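PDB 4KCT: pyruvate kinase 1 from Trypanosoma brucei brucei, which transfers phosphate from phosphoenolpyruvate to ADP, yielding pyruvate and ATP, and also has an intrinsic oxaloacetate decarboxylase activity. Local coordinates for residues Val25-Pro30 with Val48-Phe53; Ile79-Asp84 with Gly205-Phe210. One frame throughout, in Å; residues are numbered along the deposited sequence.

Interaction 1 of 2, residues Val25-Pro30 with Val48-Phe53; sequences VCTIGP and VARMNF. With K (potassium ion), chain D.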
ATOM      1  N   VAL A  25      34.139  -7.197   8.512  1.00 14.42           N
ATOM      2  CA  VAL A  25      34.931  -7.358   9.720  1.00 15.51           C
ATOM      3  C   VAL A  25      35.748  -8.659   9.568  1.00 15.75           C
ATOM      4  O   VAL A  25      35.187  -9.697   9.258  1.00 16.13           O
ATOM      5  CB  VAL A  25      33.982  -7.515  10.936  1.00 15.10           C
ATOM      6  CG1 VAL A  25      34.749  -7.750  12.212  1.00 15.30           C
ATOM      7  CG2 VAL A  25      33.073  -6.295  11.066  1.00 18.30           C
ATOM      8  N   CYS A  26      37.066  -8.568   9.694  1.00 16.43           N
ATOM      9  CA  CYS A  26      37.953  -9.746   9.579  1.00 17.43           C
ATOM     10  C   CYS A  26      38.633 -10.019  10.896  1.00 16.08           C
ATOM     11  O   CYS A  26      39.234  -9.118  11.489  1.00 16.34           O
ATOM     12  CB  CYS A  26      39.037  -9.497   8.530  1.00 17.30           C
ATOM     13  SG  CYS A  26      38.349  -9.159   6.899  1.00 21.20           S
ATOM     14  N   THR A  27      38.582 -11.274  11.322  1.00 17.33           N
ATOM     15  CA  THR A  27      39.364 -11.743  12.462  1.00 17.13           C
ATOM     16  C   THR A  27      40.823 -11.974  12.101  1.00 18.90           C
ATOM     17  O   THR A  27      41.131 -12.618  11.088  1.00 18.92           O
ATOM     18  CB  THR A  27      38.777 -13.041  13.030  1.00 17.02           C
ATOM     19  OG1 THR A  27      37.381 -12.855  13.226  1.00 17.51           O
ATOM     20  CG2 THR A  27      39.449 -13.401  14.393  1.00 18.05           C
ATOM     21  N   ILE A  28      41.724 -11.443  12.931  1.00 17.59           N
ATOM     22  CA  ILE A  28      43.147 -11.559  12.679  1.00 18.96           C
ATOM     23  C   ILE A  28      43.714 -12.796  13.411  1.00 21.55           C
ATOM     24  O   ILE A  28      43.263 -13.146  14.502  1.00 17.69           O
ATOM     25  CB  ILE A  28      43.895 -10.294  13.121  1.00 19.54           C
ATOM     26  CG1 ILE A  28      43.236  -9.044  12.493  1.00 18.12           C
ATOM     27  CG2 ILE A  28      45.382 -10.383  12.734  1.00 18.35           C
ATOM     28  CD1 ILE A  28      42.968  -9.159  10.986  1.00 17.93           C
ATOM     29  N   GLY A  29      44.616 -13.504  12.749  1.00 19.52           N
ATOM     30  CA  GLY A  29      45.244 -14.697  13.340  1.00 19.03           C
ATOM     31  C   GLY A  29      46.523 -14.982  12.590  1.00 21.61           C
ATOM     32  O   GLY A  29      46.988 -14.134  11.833  1.00 21.94           O
ATOM     33  N   PRO A  30      47.098 -16.185  12.780  1.00 19.66           N
ATOM     34  CA  PRO A  30      48.392 -16.483  12.172  1.00 20.84           C
ATOM     35  C   PRO A  30      48.406 -16.296  10.650  1.00 20.03           C
ATOM     36  O   PRO A  30      49.431 -15.957  10.103  1.00 21.71           O
ATOM     37  CB  PRO A  30      48.644 -17.961  12.539  1.00 21.53           C
ATOM     38  CG  PRO A  30      47.364 -18.467  13.121  1.00 26.29           C
ATOM     39  CD  PRO A  30      46.592 -17.284  13.613  1.00 22.67           C
ATOM     40  N   VAL A  48      37.248  -3.463   9.456  1.00 15.08           N
ATOM     41  CA  VAL A  48      37.457  -3.573  10.929  1.00 15.34           C
ATOM     42  C   VAL A  48      38.219  -4.853  11.196  1.00 16.15           C
ATOM     43  O   VAL A  48      37.914  -5.885  10.594  1.00 15.22           O
ATOM     44  CB  VAL A  48      36.132  -3.671  11.703  1.00 14.95           C
ATOM     45  CG1 VAL A  48      36.395  -3.958  13.197  1.00 15.50           C
ATOM     46  CG2 VAL A  48      35.281  -2.386  11.509  1.00 15.89           C
ATOM     47  N   ALA A  49      39.273  -4.756  12.018  1.00 14.59           N
ATOM     48  CA  ALA A  49      40.050  -5.909  12.428  1.00 15.16           C
ATOM     49  C   ALA A  49      39.574  -6.417  13.793  1.00 16.07           C
ATOM     50  O   ALA A  49      39.506  -5.657  14.766  1.00 19.35           O
ATOM     51  CB  ALA A  49      41.541  -5.556  12.477  1.00 15.09           C
ATOM     52  N   ARG A  50      39.135  -7.660  13.823  1.00 16.30           N
ATOM     53  CA  ARG A  50      38.631  -8.269  15.054  1.00 16.52           C
ATOM     54  C   ARG A  50      39.740  -9.093  15.729  1.00 16.16           C
ATOM     55  O   ARG A  50      40.428  -9.889  15.076  1.00 15.71           O
ATOM     56  CB  ARG A  50      37.447  -9.157  14.754  1.00 15.56           C
ATOM     57  CG  ARG A  50      36.913  -9.958  15.958  1.00 18.32           C
ATOM     58  CD  ARG A  50      35.810 -10.916  15.496  1.00 19.64           C
ATOM     59  NE  ARG A  50      35.288 -11.781  16.563  1.00 22.24           N
ATOM     60  CZ  ARG A  50      35.507 -13.090  16.622  1.00 24.08           C
ATOM     61  NH1 ARG A  50      36.265 -13.697  15.686  1.00 19.04           N
ATOM     62  NH2 ARG A  50      35.000 -13.792  17.623  1.00 23.03           N
ATOM     63  N   MET A  51      40.001  -8.779  16.996  1.00 16.22           N
ATOM     64  CA  MET A  51      40.861  -9.594  17.832  1.00 17.61           C
ATOM     65  C   MET A  51      39.988 -10.476  18.718  1.00 18.33           C
ATOM     66  O   MET A  51      39.187  -9.975  19.517  1.00 16.64           O
ATOM     67  CB  MET A  51      41.740  -8.701  18.718  1.00 18.65           C
ATOM     68  CG  MET A  51      42.525  -7.623  17.952  1.00 19.74           C
ATOM     69  SD  MET A  51      43.474  -6.581  19.064  1.00 24.09           S
ATOM     70  CE  MET A  51      42.183  -5.742  20.002  1.00 18.01           C
ATOM     71  N   ASN A  52      40.156 -11.785  18.588  1.00 18.37           N
ATOM     72  CA  ASN A  52      39.396 -12.726  19.365  1.00 18.94           C
ATOM     73  C   ASN A  52      40.138 -13.069  20.628  1.00 20.33           C
ATOM     74  O   ASN A  52      41.091 -13.860  20.602  1.00 19.13           O
ATOM     75  CB  ASN A  52      39.152 -14.005  18.568  1.00 20.41           C
ATOM     76  CG  ASN A  52      38.247 -14.986  19.309  1.00 22.17           C
ATOM     77  OD1 ASN A  52      37.771 -14.706  20.425  1.00 18.55           O
ATOM     78  ND2 ASN A  52      38.014 -16.134  18.705  1.00 22.39           N
ATOM     79  N   PHE A  53      39.751 -12.429  21.728  1.00 20.28           N
ATOM     80  CA  PHE A  53      40.455 -12.618  23.001  1.00 22.16           C
ATOM     81  C   PHE A  53      40.059 -13.904  23.698  1.00 24.44           C
ATOM     82  O   PHE A  53      40.533 -14.175  24.797  1.00 22.89           O
ATOM     83  CB  PHE A  53      40.228 -11.425  23.952  1.00 20.83           C
ATOM     84  CG  PHE A  53      41.201 -10.306  23.765  1.00 22.37           C
ATOM     85  CD1 PHE A  53      41.383  -9.723  22.517  1.00 22.75           C
ATOM     86  CD2 PHE A  53      41.961  -9.838  24.840  1.00 23.57           C
ATOM     87  CE1 PHE A  53      42.269  -8.675  22.351  1.00 19.81           C
ATOM     88  CE2 PHE A  53      42.845  -8.794  24.680  1.00 23.51           C
ATOM     89  CZ  PHE A  53      43.034  -8.238  23.426  1.00 23.53           C
TER
HETATM   90  K     K D1002      35.419 -14.320  21.770  1.00 27.08           K
HETATM   91  O   HOH W   1      42.399 -12.603  17.071  1.00 21.54           O
HETATM   92  O   HOH W   2      33.721 -15.774  23.121  1.00 25.20           O
HETATM   93  O   HOH W   3      33.994 -15.835  19.750  1.00 33.20           O
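The extended side chain of Arg-50 runs alongside Thr-27, pointing the same way and passing its methylenes beside the threonine hydroxyl, with CD 3.4 Å from Thr-27 OG1. CG stands anti to the backbone N (chi1 174°) and the chain stays stretched as far as NE, which brings the guanidinium level with Thr-27. There NH1 donates to Thr-27 OG1 over 2.8 Å, and the acceptor lies only 6° out of the guanidinium plane, at its edge. Thr-27 OG1 is also hydrogen-bonded to Leu-330 O, and Arg-50 NE forms a salt bridge with Asp-84 OD2, so two edge positions of the guanidinium are held and its rotation is probably restricted. Asn-52 CB sits over one guanidinium face, 3.9 Å above the plane and offset toward the rim.

The backbones pair in parallel, 25-27 with 48-50. Cys-26 N donates to Val-48 O, Arg-50 N donates to Cys-26 O at 2.8 Å, and Ile-28 N donates to Arg-50 O. Beyond this pairing a water links Ile-28 O, to which it donates a hydrogen bond, with Asn-52 N, from which it accepts one. On the face shared with Arg-50, Val-25 and Val-48 lie side by side, CG2 of Val-25 4.1 Å from CB of Val-48. On the face of Cys-26 and Ala-49, Ile-28 CG1 packs on Ala-49 CB at 3.9 Å, and both residues touch helix 58-75, Ile-28 also helix 35-44.

Asn-52 OD1 binds the potassium ion at 2.7 Å, joined by Ser-54, Asp-84 and Thr-85, while the Arg-50 side chain comes about 4 Å from bound pyruvate. Strand 23-27, helix 35-44 and strand 46-52 form a beta-alpha-beta unit of the TIM barrel, whose strands carry the active site at their C-terminal ends.

Interaction 2 of 2, residues Ile79-Asp84 with Gly205-Phe210; sequences IGIALD and GVDMIF. With K (potassium ion), chain D.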
ATOM      1  N   ILE A  79      41.146   2.266   9.956  1.00 21.42           N
ATOM      2  CA  ILE A  79      40.632   0.903  10.162  1.00 20.36           C
ATOM      3  C   ILE A  79      40.221   0.719  11.630  1.00 20.88           C
ATOM      4  O   ILE A  79      40.989   1.045  12.525  1.00 18.93           O
ATOM      5  CB  ILE A  79      41.700  -0.142   9.781  1.00 19.53           C
ATOM      6  CG1 ILE A  79      42.090   0.019   8.296  1.00 20.20           C
ATOM      7  CG2 ILE A  79      41.264  -1.563  10.163  1.00 19.22           C
ATOM      8  CD1 ILE A  79      40.961  -0.244   7.312  1.00 19.37           C
ATOM      9  N   GLY A  80      38.983   0.265  11.858  1.00 17.74           N
ATOM     10  CA  GLY A  80      38.497   0.029  13.206  1.00 17.92           C
ATOM     11  C   GLY A  80      39.229  -1.155  13.825  1.00 17.82           C
ATOM     12  O   GLY A  80      39.538  -2.132  13.136  1.00 17.03           O
ATOM     13  N   ILE A  81      39.440  -1.108  15.136  1.00 16.93           N
ATOM     14  CA  ILE A  81      39.975  -2.252  15.859  1.00 16.70           C
ATOM     15  C   ILE A  81      38.979  -2.696  16.947  1.00 18.06           C
ATOM     16  O   ILE A  81      38.522  -1.878  17.761  1.00 16.88           O
ATOM     17  CB  ILE A  81      41.355  -1.932  16.495  1.00 17.08           C
ATOM     18  CG1 ILE A  81      42.409  -1.701  15.408  1.00 18.66           C
ATOM     19  CG2 ILE A  81      41.798  -3.084  17.408  1.00 18.84           C
ATOM     20  CD1 ILE A  81      43.753  -1.162  15.937  1.00 20.07           C
ATOM     21  N   ALA A  82      38.533  -3.952  16.857  1.00 17.71           N
ATOM     22  CA  ALA A  82      37.528  -4.480  17.774  1.00 17.92           C
ATOM     23  C   ALA A  82      38.136  -5.510  18.696  1.00 18.17           C
ATOM     24  O   ALA A  82      38.850  -6.403  18.250  1.00 18.72           O
ATOM     25  CB  ALA A  82      36.339  -5.099  16.992  1.00 17.88           C
ATOM     26  N   LEU A  83      37.734  -5.471  19.963  1.00 18.97           N
ATOM     27  CA  LEU A  83      38.174  -6.461  20.940  1.00 17.57           C
ATOM     28  C   LEU A  83      36.982  -7.361  21.283  1.00 17.81           C
ATOM     29  O   LEU A  83      35.972  -6.885  21.793  1.00 16.92           O
ATOM     30  CB  LEU A  83      38.713  -5.753  22.201  1.00 17.92           C
ATOM     31  CG  LEU A  83      39.412  -6.649  23.244  1.00 20.00           C
ATOM     32  CD1 LEU A  83      40.287  -5.814  24.175  1.00 19.74           C
ATOM     33  CD2 LEU A  83      38.394  -7.481  24.039  1.00 19.87           C
ATOM     34  N   ASP A  84      37.061  -8.636  20.894  1.00 18.09           N
ATOM     35  CA  ASP A  84      35.941  -9.572  21.101  1.00 18.20           C
ATOM     36  C   ASP A  84      36.212 -10.411  22.356  1.00 18.86           C
ATOM     37  O   ASP A  84      37.176 -11.164  22.391  1.00 19.56           O
ATOM     38  CB  ASP A  84      35.775 -10.471  19.846  1.00 18.83           C
ATOM     39  CG  ASP A  84      34.518 -11.351  19.895  1.00 21.33           C
ATOM     40  OD1 ASP A  84      34.319 -12.041  20.912  1.00 21.60           O
ATOM     41  OD2 ASP A  84      33.752 -11.399  18.885  1.00 21.19           O
ATOM     42  N   GLY A 205      43.637   1.794  23.244  1.00 21.45           N
ATOM     43  CA  GLY A 205      42.812   2.649  22.398  1.00 22.21           C
ATOM     44  C   GLY A 205      42.012   1.882  21.333  1.00 21.83           C
ATOM     45  O   GLY A 205      41.901   2.342  20.190  1.00 22.06           O
ATOM     46  N   VAL A 206      41.386   0.766  21.706  1.00 20.05           N
ATOM     47  CA  VAL A 206      40.520   0.049  20.730  1.00 19.92           C
ATOM     48  C   VAL A 206      39.250   0.856  20.483  1.00 19.01           C
ATOM     49  O   VAL A 206      38.862   1.680  21.295  1.00 19.02           O
ATOM     50  CB  VAL A 206      40.166  -1.407  21.152  1.00 20.73           C
ATOM     51  CG1 VAL A 206      41.444  -2.219  21.426  1.00 24.00           C
ATOM     52  CG2 VAL A 206      39.252  -1.418  22.367  1.00 20.48           C
ATOM     53  N   ASP A 207      38.634   0.647  19.328  1.00 18.89           N
ATOM     54  CA  ASP A 207      37.487   1.444  18.923  1.00 20.17           C
ATOM     55  C   ASP A 207      36.147   0.872  19.398  1.00 18.96           C
ATOM     56  O   ASP A 207      35.152   1.605  19.511  1.00 17.67           O
ATOM     57  CB  ASP A 207      37.501   1.603  17.407  1.00 19.04           C
ATOM     58  CG  ASP A 207      38.828   2.162  16.910  1.00 25.16           C
ATOM     59  OD1 ASP A 207      39.168   3.283  17.348  1.00 22.22           O
ATOM     60  OD2 ASP A 207      39.610   1.413  16.247  1.00 21.23           O
ATOM     61  N   MET A 208      36.084  -0.446  19.564  1.00 16.90           N
ATOM     62  CA  MET A 208      34.836  -1.080  19.959  1.00 16.28           C
ATOM     63  C   MET A 208      35.097  -2.395  20.659  1.00 15.03           C
ATOM     64  O   MET A 208      36.111  -3.065  20.405  1.00 17.39           O
ATOM     65  CB  MET A 208      33.939  -1.306  18.708  1.00 16.47           C
ATOM     66  CG  MET A 208      34.595  -2.186  17.647  1.00 17.23           C
ATOM     67  SD  MET A 208      33.786  -2.087  16.016  1.00 20.15           S
ATOM     68  CE  MET A 208      34.315  -0.433  15.466  1.00 17.68           C
ATOM     69  N   ILE A 209      34.160  -2.782  21.515  1.00 14.20           N
ATOM     70  CA  ILE A 209      34.158  -4.091  22.137  1.00 15.21           C
ATOM     71  C   ILE A 209      33.007  -4.897  21.542  1.00 17.13           C
ATOM     72  O   ILE A 209      31.893  -4.392  21.441  1.00 17.21           O
ATOM     73  CB  ILE A 209      33.859  -3.964  23.646  1.00 17.30           C
ATOM     74  CG1 ILE A 209      34.784  -2.919  24.297  1.00 17.34           C
ATOM     75  CG2 ILE A 209      33.955  -5.336  24.332  1.00 19.39           C
ATOM     76  CD1 ILE A 209      36.274  -3.236  24.164  1.00 19.29           C
ATOM     77  N   PHE A 210      33.280  -6.127  21.127  1.00 16.06           N
ATOM     78  CA  PHE A 210      32.234  -7.082  20.838  1.00 15.75           C
ATOM     79  C   PHE A 210      32.047  -7.920  22.100  1.00 17.24           C
ATOM     80  O   PHE A 210      32.888  -8.769  22.411  1.00 17.36           O
ATOM     81  CB  PHE A 210      32.650  -8.018  19.680  1.00 16.40           C
ATOM     82  CG  PHE A 210      32.908  -7.317  18.363  1.00 16.69           C
ATOM     83  CD1 PHE A 210      32.473  -6.015  18.135  1.00 16.63           C
ATOM     84  CD2 PHE A 210      33.526  -8.006  17.324  1.00 17.06           C
ATOM     85  CE1 PHE A 210      32.677  -5.400  16.900  1.00 18.11           C
ATOM     86  CE2 PHE A 210      33.679  -7.420  16.072  1.00 17.00           C
ATOM     87  CZ  PHE A 210      33.276  -6.111  15.865  1.00 15.60           C
TER
HETATM   88  K     K D1002      35.419 -14.320  21.770  1.00 27.08           K
HETATM   89  O   HOH W   2      33.721 -15.774  23.121  1.00 25.20           O
HETATM   90  O   HOH W   3      33.994 -15.835  19.750  1.00 33.20           O
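Ala-82 CB presses on one face of the Phe-210 ring, 3.6 Å from the centroid and 20° off the normal, a CH-pi contact. Ala-82 CB also lies 3.5 Å from Met-208 CG, closer than usual carbon packing; Met-208 chi1 of 59° sets CG between its backbone N and carbonyl carbon. Asp-84 approaches the ring differently, with OD2 at the edge and its carboxylate plane 84° from the ring plane. Asp-84 OD1 binds the potassium ion at 2.7 Å, while OD2, besides its bond to Arg-50, makes a salt bridge with Lys-239.

These are neighbouring parallel strands of the TIM barrel: Leu-83 N donates to Met-208 O, and Phe-210 N to Leu-83 O. On the face of Leu-83 and Ile-209 the side chains meet at an ordinary distance, Leu-83 CB and Ile-209 CD1 being 4.0 Å apart.

Towards partly exposed Gly-205, which ends the preceding helix in a Schellman motif, the regular strand pairing gives way. The Met-208 N bond to Ile-81 O is weak at 3.4 Å, but Asp-207 N donates to Ile-81 O at 3.0 Å. Asp-207 OD2 accepts a hydrogen bond from Ile-81 N through its anti lone pair (2.8 Å), while OD1 makes a salt bridge with Arg-430 and a hydrogen bond with Gln-427.

How the interactions relate
From the N terminus, interaction 1 comes first: 48-53 returns beside 25-30 after a connection of 17 residues that holds helix 35-44. The chain then passes through helix 58-75 to 79-84. Interaction 2 closes a much longer excursion of 120 residues, including the mixed sheet of strands between 90 and 179, when 205-210 settles beside 79-84. The two loops therefore follow in series, neither nesting nor crossing. Strands 46-52 and 80-84 are neighbours, so together the contacts span the first four strands of the barrel. Phe-53 CE1 packs on Leu-83 CG (3.6 Å) where the two contacts meet, and potassium with two waters belongs to both contacts.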